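PDB 4LXR: protein toll from Drosophila melanogaster, which binds the cleaved, active cytokine spaetzle C-106 through its leucine-rich-repeat ectodomain and signals for embryonic dorsal-ventral polarity and antifungal defence. Local coordinates for residues L103-D108 and F128-R133; L152-N157 and I175-N180; D539-W544 and L589-D594; T614-L619 and M641-L646. All coordinates share one frame; numbering follows the deposited sequence.

Interaction 1 of 4, residues L103-D108 and F128-R133; sequences LIFESD and FRFTTR
Phe-105 and Phe-130 lie side by side on the inner face of two parallel strands near the N-terminal end of the solenoid, Phe-105 CD1 4.0 Å from Phe-130 CE1 and near the plane of the Phe-130 ring. Leu-103 and Phe-128 likewise lie side by side, CD2 4.1 Å from CE1, and both pairs point into the apolar core. Four backbone bonds lace 103-107 to 128-131, from Arg-129 N to Leu-103 O (2.9 Å) up to Ser-107 N on Thr-131 O.

The other face is polar and looks toward spaetzle C-106. The Arg-129 chain bends at chi3 (75°), bringing its guanidinium over Ile-104, whose CG2 sits against one face, 3.3 Å from NH2. NH1 reaches Glu-106 OE2 (2.9 Å) on its anti side and, in the guanidinium plane, Thr-131 OG1. The strand residues are mostly buried, but past their ends Arg-133 is exposed: Asp-108 OD2 takes its NH2 at 2.8 Å and NE at 3.1 Å, while OD1 accepts Arg-133 N.

NH1, shared between carboxylate and hydroxyl, fixes the rotation of the Arg-129 guanidinium, and the acidic partners probably temper the positive charge presented to the ligand's arginines.

Interaction 2 of 4, residues L152-N157 and I175-N180; sequences LELRAN and IEFGSN. With EPE (4-(2-hydroxyethyl)-1-piperazine ethanesulfonic acid), chain N.
Asn-180 sends its side-chain amide across to the 152-157 backbone and uses both ends of it. ND2 donates to Leu-154 O (3.0 Å, 166°), and OD1 receives Ala-156 N at 2.9 Å in the carbonyl plane. The amide thus replaces the ladder where the main chains part after two true bridges, Leu-152 with Ile-175 and Glu-153 with Glu-176. Beneath, the Phe-177 ring meets Leu-152 CD2 at its edge (3.8 Å from CZ), with Leu-154 CD1 also near CE1.

The next shell sets these groups. ND2 also donates to Phe-177 O from above that carbonyl's plane, and OD1 accepts Ile-158 N, so the amide cannot flip without losing bonds. Ile-175 CG2 lies 3.5 Å above the centre of the Phe-177 ring. Glu-176 turns back at chi2 (53°), letting OE2 accept Gly-178 N (2.7 Å), and its CG packs 3.4 Å from Glu-153 CD. Ser-179 CB covers one face of the Arg-155 guanidinium. At the far end Asn-157 ND2 holds a sulfonate oxygen of a buffer molecule, probably from the crystallisation liquor.

Three polar ends leave for the ligand: Glu-153 and Arg-155 form salt bridges with Arg-7 and Asp-55 of one spaetzle C-106 chain, and Glu-176 bonds Tyr-64 of the other. The pair spans LRR 1 and LRR 2, with Asn-180 in the asparagine-ladder position of the repeat; strand 127-131 flanks 151-155, and Asn-200 and Asn-204 of the next turn bind Glu-176 and Phe-177.

Interaction 3 of 4, residues D539-W544 and L589-D594; sequences DCTILW and LICPLD
The cysteine-rich cap that closes the first run of leucine-rich repeats, an LRRCT module, is stitched here by the Cys-540 to Cys-591 disulfide. The two SG atoms are 2.1 Å apart with a chi3 of -106°, and they join the turn leading into helix 543-549 to strand 590-592. Cys-540 SG sits between its own backbone N and carbonyl carbon (chi1 63°), which aims the sulfur out of the turn toward Cys-591; there the S-S bond runs past Asp-539, whose CB is 3.6 Å from Cys-591 SG. Thr-541 CG2 touches the same sulfur more loosely.

On the inner side Leu-589 carries the apolar part of the contact. Its CB rests on Asp-539 O, and CD1 reaches up to Leu-543 CA (3.6 Å) at the first turn of the helix, with Ile-542 CG1 and Leu-543 CD1 both beyond 4 Å. Ile-584 also packs on Leu-589, and Pro-586 on Leu-543.

The turn itself is braced from within. Asp-539 OD1 accepts Thr-541 N (3.1 Å) from above the carboxylate plane, an Asx turn that shapes the chain just before Ile-542, the N-cap of the helix. Ile-590 points away from the turn and packs on His-611, while backbone bonds from Cys-591 and Leu-593 tie the strand, an edge of its sheet, to 609-613. Two cysteines just before a short helix, each bonded to a cysteine further along the chain, are characteristic of the LRRCT cap.

Interaction 4 of 4, residues T614-L619 and M641-L646; sequences TYDKAL and MQLMEL
Leu-619 and Met-644 run side by side into the core of the second repeat block, with Leu-619 CD2 3.9 Å from Met-644 CE. Met-641 closes in from the other end: its chain folds at chi2 (-59°) and again at chi3, which lays CE over the Ala-618 to Leu-619 peptide, 3.5 Å from Leu-619 N. Val-612 of the preceding strand touches both Leu-619 and Met-641. On the opposite face of the sheet Ala-618 CB meets Leu-643 CB at 3.8 Å, and Leu-643 CD1 lies across Asp-616 near its CG.

This is where the LRRNT cap hands over to LRR 16. Strand 618-622 turns back on 609-613 as a hairpin, with Lys-617 and Ala-618 both opposite Arg-613 in a G1 bulge, and then pairs in parallel with 643-647. Leu-619 N donates to Leu-643 O (2.9 Å) and Leu-619 O takes Glu-645 N.

At the start of the pairing Lys-617 O accepts two amides, Gln-642 N (3.1 Å), in the carbonyl plane, and Leu-643 N, tilted from it. Outermost, the extended Lys-617 chain passes Gln-642 obliquely, CD 3.8 Å from NE2, while the carboxylate of Asp-616 is claimed by Arg-613 in a salt bridge.

Interactions 1 and 2 are neighbouring strand pairs at the N-terminal end of the solenoid: they touch through strands 127-131 and 151-155, where Phe-130 O probably bonds Arg-155 N. Both are largely buried, and both combine an apolar inner row with charged side chains that meet spaetzle C-106. Interactions 3 and 4, with centres 12 Å apart, form the junction between the two repeat blocks, are only partly buried and touch no other protein chain. Cys-540 O probably receives the Thr-614 hydroxyl, and Leu-593 packs on Leu-619. A disulfide joins the turn before a helix to a strand in interaction 3, where interactions 1, 2 and 4 use parallel backbone pairing.

Interaction 1 of 4, residues L103-D108 and F128-R133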
# COMPACT_ATOMS: atom_id res chain seq x y z
N LEU A 103 40.29 0.54 10.41
CA LEU A 103 40.35 -0.83 10.91
C LEU A 103 39.14 -1.08 11.79
O LEU A 103 38.91 -0.34 12.76
CB LEU A 103 41.63 -1.09 11.73
CG LEU A 103 41.72 -2.49 12.39
CD1 LEU A 103 41.71 -3.64 11.36
CD2 LEU A 103 42.95 -2.61 13.34
N ILE A 104 38.38 -2.12 11.44
CA ILE A 104 37.24 -2.59 12.23
C ILE A 104 37.60 -3.98 12.76
O ILE A 104 38.10 -4.83 12.01
CB ILE A 104 35.98 -2.65 11.37
CG1 ILE A 104 35.52 -1.22 11.04
CG2 ILE A 104 34.87 -3.48 12.02
CD1 ILE A 104 34.79 -1.12 9.76
N PHE A 105 37.43 -4.20 14.05
CA PHE A 105 37.74 -5.50 14.64
C PHE A 105 36.56 -5.87 15.51
O PHE A 105 36.42 -5.38 16.63
CB PHE A 105 39.04 -5.46 15.46
CG PHE A 105 39.61 -6.83 15.78
CD1 PHE A 105 39.08 -7.59 16.84
CD2 PHE A 105 40.65 -7.35 15.04
CE1 PHE A 105 39.61 -8.84 17.14
CE2 PHE A 105 41.19 -8.62 15.32
CZ PHE A 105 40.66 -9.36 16.37
N GLU A 106 35.71 -6.74 14.97
CA GLU A 106 34.47 -7.16 15.62
C GLU A 106 34.53 -8.65 15.89
O GLU A 106 34.50 -9.44 14.95
CB GLU A 106 33.29 -6.82 14.71
CG GLU A 106 31.94 -7.25 15.19
CD GLU A 106 30.87 -6.95 14.15
OE1 GLU A 106 30.47 -7.88 13.43
OE2 GLU A 106 30.46 -5.77 14.03
N SER A 107 34.60 -9.06 17.16
CA SER A 107 34.71 -10.49 17.45
C SER A 107 34.25 -10.90 18.83
O SER A 107 34.50 -10.21 19.81
CB SER A 107 36.17 -10.96 17.25
OG SER A 107 36.31 -12.30 17.71
N ASP A 108 33.61 -12.06 18.90
CA ASP A 108 33.24 -12.67 20.17
C ASP A 108 34.15 -13.84 20.51
O ASP A 108 33.89 -14.62 21.43
CB ASP A 108 31.78 -13.11 20.13
CG ASP A 108 30.84 -11.94 19.88
OD1 ASP A 108 31.16 -10.81 20.30
OD2 ASP A 108 29.79 -12.15 19.24
N PHE A 128 38.89 3.72 13.78
CA PHE A 128 39.11 2.43 14.41
C PHE A 128 37.86 2.04 15.15
O PHE A 128 37.27 2.88 15.81
CB PHE A 128 40.31 2.50 15.38
CG PHE A 128 40.46 1.29 16.27
CD1 PHE A 128 40.83 0.05 15.75
CD2 PHE A 128 40.25 1.41 17.65
CE1 PHE A 128 40.98 -1.07 16.58
CE2 PHE A 128 40.41 0.29 18.50
CZ PHE A 128 40.76 -0.95 17.97
N ARG A 129 37.45 0.78 15.02
CA ARG A 129 36.31 0.27 15.78
C ARG A 129 36.65 -1.05 16.43
O ARG A 129 37.18 -1.95 15.78
CB ARG A 129 35.06 0.09 14.90
CG ARG A 129 34.00 -0.80 15.59
CD ARG A 129 32.55 -0.52 15.11
NE ARG A 129 32.26 -1.07 13.78
CZ ARG A 129 31.89 -2.33 13.52
NH1 ARG A 129 31.78 -3.25 14.49
NH2 ARG A 129 31.63 -2.67 12.26
N PHE A 130 36.33 -1.19 17.71
CA PHE A 130 36.51 -2.45 18.41
C PHE A 130 35.17 -2.84 19.02
O PHE A 130 34.57 -2.07 19.78
CB PHE A 130 37.57 -2.33 19.51
CG PHE A 130 37.77 -3.59 20.30
CD1 PHE A 130 38.08 -4.79 19.66
CD2 PHE A 130 37.67 -3.57 21.68
CE1 PHE A 130 38.27 -5.97 20.38
CE2 PHE A 130 37.86 -4.75 22.43
CZ PHE A 130 38.16 -5.95 21.78
N THR A 131 34.74 -4.06 18.75
CA THR A 131 33.39 -4.45 19.13
C THR A 131 33.40 -5.89 19.59
O THR A 131 33.93 -6.77 18.88
CB THR A 131 32.44 -4.30 17.92
OG1 THR A 131 32.28 -2.90 17.63
CG2 THR A 131 31.07 -4.93 18.19
N THR A 132 32.83 -6.15 20.75
CA THR A 132 32.80 -7.52 21.27
C THR A 132 31.67 -7.65 22.28
O THR A 132 31.28 -6.68 22.90
CB THR A 132 34.13 -7.92 21.96
OG1 THR A 132 34.07 -9.29 22.37
CG2 THR A 132 34.42 -7.05 23.20
N ARG A 133 31.15 -8.87 22.43
CA ARG A 133 30.19 -9.18 23.49
C ARG A 133 30.78 -10.10 24.57
O ARG A 133 30.07 -10.53 25.50
CB ARG A 133 28.90 -9.75 22.88
CG ARG A 133 28.26 -8.69 21.97
CD ARG A 133 27.17 -9.20 21.10
NE ARG A 133 27.67 -10.05 20.02
CZ ARG A 133 26.93 -10.39 18.97
NH1 ARG A 133 25.69 -9.94 18.88
NH2 ARG A 133 27.42 -11.17 18.03

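Interaction 2 of 4, residues L152-N157 and I175-N180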
# COMPACT_ATOMS: atom_id res chain seq x y z
N LEU A 152 36.36 7.16 16.47
CA LEU A 152 36.65 6.08 17.38
C LEU A 152 35.35 5.45 17.80
O LEU A 152 34.42 6.17 18.19
CB LEU A 152 37.38 6.62 18.65
CG LEU A 152 37.50 5.64 19.84
CD1 LEU A 152 38.42 4.45 19.44
CD2 LEU A 152 38.04 6.33 21.10
N GLU A 153 35.28 4.13 17.77
CA GLU A 153 34.13 3.44 18.29
C GLU A 153 34.58 2.28 19.14
O GLU A 153 35.39 1.47 18.70
CB GLU A 153 33.20 2.92 17.14
CG GLU A 153 31.99 2.09 17.66
CD GLU A 153 30.88 1.87 16.58
OE1 GLU A 153 29.99 1.00 16.74
OE2 GLU A 153 30.92 2.57 15.55
N LEU A 154 34.03 2.19 20.34
CA LEU A 154 34.39 1.10 21.24
C LEU A 154 33.11 0.58 21.79
O LEU A 154 32.28 1.33 22.29
CB LEU A 154 35.30 1.57 22.40
CG LEU A 154 36.67 2.10 22.02
CD1 LEU A 154 37.40 2.65 23.26
CD2 LEU A 154 37.47 0.99 21.39
N ARG A 155 32.95 -0.72 21.70
CA ARG A 155 31.75 -1.34 22.22
C ARG A 155 32.15 -2.62 22.92
O ARG A 155 32.42 -3.62 22.26
CB ARG A 155 30.76 -1.66 21.10
CG ARG A 155 29.43 -2.09 21.67
CD ARG A 155 28.38 -2.33 20.67
NE ARG A 155 27.86 -1.16 19.95
CZ ARG A 155 26.67 -1.20 19.36
NH1 ARG A 155 25.95 -2.30 19.47
NH2 ARG A 155 26.18 -0.17 18.67
N ALA A 156 32.17 -2.59 24.25
CA ALA A 156 32.65 -3.75 24.99
C ALA A 156 32.11 -3.81 26.42
O ALA A 156 32.86 -4.19 27.34
CB ALA A 156 34.17 -3.74 25.00
N ASN A 157 30.83 -3.48 26.61
CA ASN A 157 30.22 -3.38 27.94
C ASN A 157 31.08 -2.58 28.92
O ASN A 157 31.24 -2.96 30.08
CB ASN A 157 29.86 -4.77 28.51
CG ASN A 157 28.63 -5.36 27.80
OD1 ASN A 157 27.50 -5.03 28.14
ND2 ASN A 157 28.85 -6.18 26.76
N ILE A 175 33.15 10.35 18.62
CA ILE A 175 33.23 9.29 19.60
C ILE A 175 31.92 8.54 19.53
O ILE A 175 30.85 9.14 19.60
CB ILE A 175 33.36 9.84 21.03
CG1 ILE A 175 34.82 10.17 21.34
CG2 ILE A 175 32.83 8.82 22.05
CD1 ILE A 175 35.02 11.07 22.60
N GLU A 176 32.02 7.23 19.37
CA GLU A 176 30.86 6.39 19.40
C GLU A 176 31.06 5.40 20.54
O GLU A 176 31.76 4.39 20.38
CB GLU A 176 30.67 5.67 18.04
CG GLU A 176 29.49 4.65 18.01
CD GLU A 176 28.17 5.27 18.48
OE1 GLU A 176 27.35 5.66 17.61
OE2 GLU A 176 27.96 5.38 19.71
N PHE A 177 30.49 5.70 21.71
CA PHE A 177 30.56 4.79 22.87
C PHE A 177 29.18 4.26 23.20
O PHE A 177 28.94 3.79 24.31
CB PHE A 177 31.13 5.50 24.11
CG PHE A 177 32.60 5.81 24.01
CD1 PHE A 177 33.39 5.19 23.04
CD2 PHE A 177 33.20 6.70 24.90
CE1 PHE A 177 34.77 5.46 22.93
CE2 PHE A 177 34.58 7.01 24.80
CZ PHE A 177 35.37 6.37 23.83
N GLY A 178 28.27 4.36 22.23
CA GLY A 178 26.92 3.87 22.42
C GLY A 178 26.92 2.40 22.79
O GLY A 178 27.77 1.64 22.34
N SER A 179 25.98 2.02 23.64
CA SER A 179 25.74 0.63 24.02
C SER A 179 26.85 0.03 24.86
O SER A 179 27.36 -1.06 24.60
CB SER A 179 25.42 -0.24 22.80
OG SER A 179 24.64 -1.35 23.20
N ASN A 180 27.23 0.76 25.90
CA ASN A 180 28.20 0.26 26.85
C ASN A 180 27.55 0.28 28.21
O ASN A 180 26.32 0.15 28.30
CB ASN A 180 29.49 1.09 26.81
CG ASN A 180 30.39 0.68 25.64
OD1 ASN A 180 31.00 -0.39 25.66
ND2 ASN A 180 30.46 1.53 24.61
N1 EPE N . 24.24 -3.46 26.94
C2 EPE N . 24.70 -3.47 28.35
C3 EPE N . 23.76 -2.67 29.23
N4 EPE N . 23.49 -1.33 28.71
C5 EPE N . 23.55 -1.04 27.29
C6 EPE N . 24.22 -2.09 26.39
C7 EPE N . 22.64 -0.45 29.50
C8 EPE N . 23.19 -0.31 30.91
O8 EPE N . 24.53 0.09 30.83
C9 EPE N . 25.23 -4.19 26.11
C10 EPE N . 24.68 -5.52 25.62
S EPE N . 25.77 -6.35 24.42
O1S EPE N . 26.76 -5.41 23.88
O2S EPE N . 26.50 -7.42 25.11
O3S EPE N . 24.97 -6.90 23.35
O HOH W 1 29.59 1.75 20.56
O HOH W 2 28.65 -3.32 24.83

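Interaction 3 of 4, residues D539-W544 and L589-D594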
# COMPACT_ATOMS: atom_id res chain seq x y z
N ASP A 539 -31.55 -6.88 -13.09
CA ASP A 539 -32.87 -6.96 -13.70
C ASP A 539 -32.86 -6.25 -15.06
O ASP A 539 -31.80 -5.84 -15.54
CB ASP A 539 -33.97 -6.43 -12.76
CG ASP A 539 -33.75 -4.98 -12.32
OD1 ASP A 539 -32.99 -4.23 -12.96
OD2 ASP A 539 -34.37 -4.58 -11.31
N CYS A 540 -34.03 -6.11 -15.68
CA CYS A 540 -34.11 -5.53 -17.02
C CYS A 540 -33.54 -4.11 -17.12
O CYS A 540 -33.29 -3.61 -18.23
CB CYS A 540 -35.56 -5.56 -17.51
SG CYS A 540 -36.70 -4.56 -16.53
N THR A 541 -33.29 -3.47 -15.97
CA THR A 541 -32.89 -2.06 -15.95
C THR A 541 -31.40 -1.82 -16.19
O THR A 541 -30.98 -0.67 -16.38
CB THR A 541 -33.34 -1.34 -14.64
OG1 THR A 541 -32.60 -1.86 -13.53
CG2 THR A 541 -34.82 -1.54 -14.39
N ILE A 542 -30.60 -2.88 -16.19
CA ILE A 542 -29.17 -2.73 -16.39
C ILE A 542 -28.72 -3.29 -17.73
O ILE A 542 -27.53 -3.57 -17.93
CB ILE A 542 -28.33 -3.38 -15.26
CG1 ILE A 542 -28.47 -4.90 -15.27
CG2 ILE A 542 -28.72 -2.81 -13.90
CD1 ILE A 542 -27.40 -5.61 -14.48
N LEU A 543 -29.68 -3.43 -18.65
CA LEU A 543 -29.46 -4.07 -19.94
C LEU A 543 -28.29 -3.47 -20.71
O LEU A 543 -27.37 -4.18 -21.11
CB LEU A 543 -30.72 -4.02 -20.81
CG LEU A 543 -30.49 -4.36 -22.29
CD1 LEU A 543 -30.03 -5.80 -22.47
CD2 LEU A 543 -31.75 -4.09 -23.12
N TRP A 544 -28.32 -2.16 -20.91
CA TRP A 544 -27.32 -1.52 -21.77
C TRP A 544 -25.95 -1.46 -21.13
O TRP A 544 -24.94 -1.51 -21.83
CB TRP A 544 -27.82 -0.17 -22.29
CG TRP A 544 -28.97 -0.37 -23.23
CD1 TRP A 544 -30.28 -0.05 -23.01
CD2 TRP A 544 -28.91 -1.00 -24.52
NE1 TRP A 544 -31.04 -0.43 -24.10
CE2 TRP A 544 -30.23 -1.01 -25.04
CE3 TRP A 544 -27.88 -1.54 -25.29
CZ2 TRP A 544 -30.54 -1.54 -26.30
CZ3 TRP A 544 -28.19 -2.07 -26.55
CH2 TRP A 544 -29.50 -2.06 -27.03
N LEU A 589 -32.06 -10.76 -18.23
CA LEU A 589 -32.35 -9.59 -17.42
C LEU A 589 -33.83 -9.28 -17.47
O LEU A 589 -34.32 -8.73 -18.45
CB LEU A 589 -31.54 -8.40 -17.92
CG LEU A 589 -30.02 -8.59 -17.95
CD1 LEU A 589 -29.36 -7.38 -18.57
CD2 LEU A 589 -29.48 -8.83 -16.55
N ILE A 590 -34.55 -9.64 -16.41
CA ILE A 590 -36.00 -9.46 -16.43
C ILE A 590 -36.53 -8.63 -15.26
O ILE A 590 -35.94 -8.57 -14.18
CB ILE A 590 -36.74 -10.81 -16.49
CG1 ILE A 590 -36.43 -11.64 -15.24
CG2 ILE A 590 -36.39 -11.56 -17.79
CD1 ILE A 590 -37.25 -12.93 -15.14
N CYS A 591 -37.66 -7.99 -15.51
CA CYS A 591 -38.39 -7.28 -14.47
C CYS A 591 -39.82 -7.83 -14.39
O CYS A 591 -40.54 -7.85 -15.39
CB CYS A 591 -38.41 -5.78 -14.75
SG CYS A 591 -36.80 -4.96 -14.52
N PRO A 592 -40.22 -8.31 -13.21
CA PRO A 592 -41.57 -8.86 -13.01
C PRO A 592 -42.69 -7.87 -13.34
O PRO A 592 -42.49 -6.65 -13.31
CB PRO A 592 -41.59 -9.21 -11.52
CG PRO A 592 -40.15 -9.42 -11.16
CD PRO A 592 -39.38 -8.45 -12.01
N LEU A 593 -43.86 -8.40 -13.68
CA LEU A 593 -45.07 -7.61 -13.84
C LEU A 593 -46.06 -8.12 -12.79
O LEU A 593 -46.54 -9.25 -12.86
CB LEU A 593 -45.65 -7.76 -15.25
CG LEU A 593 -47.05 -7.19 -15.49
CD1 LEU A 593 -47.08 -5.68 -15.29
CD2 LEU A 593 -47.57 -7.55 -16.87
N ASP A 594 -46.36 -7.26 -11.83
CA ASP A 594 -47.13 -7.68 -10.66
C ASP A 594 -48.61 -7.93 -10.92
O ASP A 594 -49.18 -7.43 -11.90
CB ASP A 594 -46.95 -6.64 -9.57
CG ASP A 594 -45.54 -6.09 -9.53
OD1 ASP A 594 -44.74 -6.54 -8.69
OD2 ASP A 594 -45.23 -5.22 -10.38

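Interaction 4 of 4, residues T614-L619 and M641-L646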
# COMPACT_ATOMS: atom_id res chain seq x y z
N THR A 614 -36.05 -6.82 -21.40
CA THR A 614 -35.72 -5.61 -22.16
C THR A 614 -34.86 -5.87 -23.38
O THR A 614 -34.89 -5.09 -24.34
CB THR A 614 -35.08 -4.51 -21.29
OG1 THR A 614 -34.15 -5.11 -20.37
CG2 THR A 614 -36.14 -3.76 -20.50
N TYR A 615 -34.08 -6.95 -23.37
CA TYR A 615 -33.19 -7.24 -24.48
C TYR A 615 -33.92 -7.26 -25.83
O TYR A 615 -33.41 -6.75 -26.82
CB TYR A 615 -32.42 -8.56 -24.26
CG TYR A 615 -31.78 -9.09 -25.53
CD1 TYR A 615 -30.58 -8.57 -26.00
CD2 TYR A 615 -32.39 -10.10 -26.26
CE1 TYR A 615 -29.99 -9.04 -27.15
CE2 TYR A 615 -31.81 -10.58 -27.43
CZ TYR A 615 -30.61 -10.05 -27.87
OH TYR A 615 -30.02 -10.52 -29.03
N ASP A 616 -35.11 -7.84 -25.87
CA ASP A 616 -35.90 -7.82 -27.11
C ASP A 616 -37.28 -7.21 -26.91
O ASP A 616 -38.16 -7.39 -27.75
CB ASP A 616 -35.99 -9.22 -27.74
CG ASP A 616 -36.44 -10.28 -26.75
OD1 ASP A 616 -36.86 -9.92 -25.62
OD2 ASP A 616 -36.35 -11.47 -27.10
N LYS A 617 -37.46 -6.49 -25.82
CA LYS A 617 -38.72 -5.80 -25.54
C LYS A 617 -39.91 -6.76 -25.54
O LYS A 617 -40.89 -6.54 -26.27
CB LYS A 617 -38.95 -4.66 -26.52
CG LYS A 617 -37.81 -3.65 -26.58
CD LYS A 617 -38.21 -2.44 -27.42
CE LYS A 617 -37.12 -1.37 -27.42
NZ LYS A 617 -37.57 -0.15 -28.14
N ALA A 618 -39.81 -7.81 -24.74
CA ALA A 618 -40.88 -8.80 -24.67
C ALA A 618 -41.60 -8.84 -23.33
O ALA A 618 -40.97 -8.95 -22.27
CB ALA A 618 -40.34 -10.18 -25.02
N LEU A 619 -42.92 -8.75 -23.38
CA LEU A 619 -43.77 -9.08 -22.25
C LEU A 619 -44.05 -10.59 -22.28
O LEU A 619 -44.63 -11.11 -23.23
CB LEU A 619 -45.08 -8.31 -22.32
CG LEU A 619 -46.12 -8.72 -21.28
CD1 LEU A 619 -45.68 -8.31 -19.86
CD2 LEU A 619 -47.49 -8.16 -21.63
N MET A 641 -43.38 -1.79 -26.32
CA MET A 641 -43.09 -3.22 -26.39
C MET A 641 -43.36 -3.75 -27.79
O MET A 641 -44.25 -3.25 -28.48
CB MET A 641 -43.92 -3.99 -25.37
CG MET A 641 -43.67 -3.55 -23.94
SD MET A 641 -41.94 -3.73 -23.51
CE MET A 641 -41.91 -5.42 -22.92
N GLN A 642 -42.59 -4.75 -28.20
CA GLN A 642 -42.74 -5.31 -29.55
C GLN A 642 -43.26 -6.76 -29.57
O GLN A 642 -43.97 -7.15 -30.49
CB GLN A 642 -41.41 -5.23 -30.30
CG GLN A 642 -40.88 -3.82 -30.45
CD GLN A 642 -39.42 -3.80 -30.85
OE1 GLN A 642 -38.75 -4.83 -30.87
NE2 GLN A 642 -38.91 -2.62 -31.18
N LEU A 643 -42.91 -7.53 -28.54
CA LEU A 643 -43.27 -8.93 -28.46
C LEU A 643 -44.10 -9.23 -27.22
O LEU A 643 -43.89 -8.65 -26.16
CB LEU A 643 -42.00 -9.78 -28.42
CG LEU A 643 -40.94 -9.56 -29.49
CD1 LEU A 643 -39.70 -10.37 -29.14
CD2 LEU A 643 -41.46 -9.93 -30.89
N MET A 644 -45.03 -10.18 -27.35
CA MET A 644 -45.86 -10.60 -26.23
C MET A 644 -46.06 -12.11 -26.33
O MET A 644 -46.74 -12.60 -27.24
CB MET A 644 -47.20 -9.87 -26.27
CG MET A 644 -48.17 -10.23 -25.17
SD MET A 644 -49.61 -9.13 -25.23
CE MET A 644 -50.50 -9.60 -23.74
N GLU A 645 -45.46 -12.86 -25.40
CA GLU A 645 -45.52 -14.31 -25.45
C GLU A 645 -46.55 -14.83 -24.45
O GLU A 645 -46.46 -14.56 -23.26
CB GLU A 645 -44.16 -14.94 -25.15
CG GLU A 645 -43.02 -14.42 -25.98
CD GLU A 645 -41.72 -15.14 -25.69
OE1 GLU A 645 -40.71 -14.85 -26.36
OE2 GLU A 645 -41.70 -16.01 -24.79
N LEU A 646 -47.52 -15.58 -24.94
CA LEU A 646 -48.55 -16.09 -24.04
C LEU A 646 -48.33 -17.57 -23.85
O LEU A 646 -48.62 -18.37 -24.73
CB LEU A 646 -49.93 -15.79 -24.61
CG LEU A 646 -51.16 -16.29 -23.86
CD1 LEU A 646 -51.20 -15.79 -22.39
CD2 LEU A 646 -52.37 -15.83 -24.63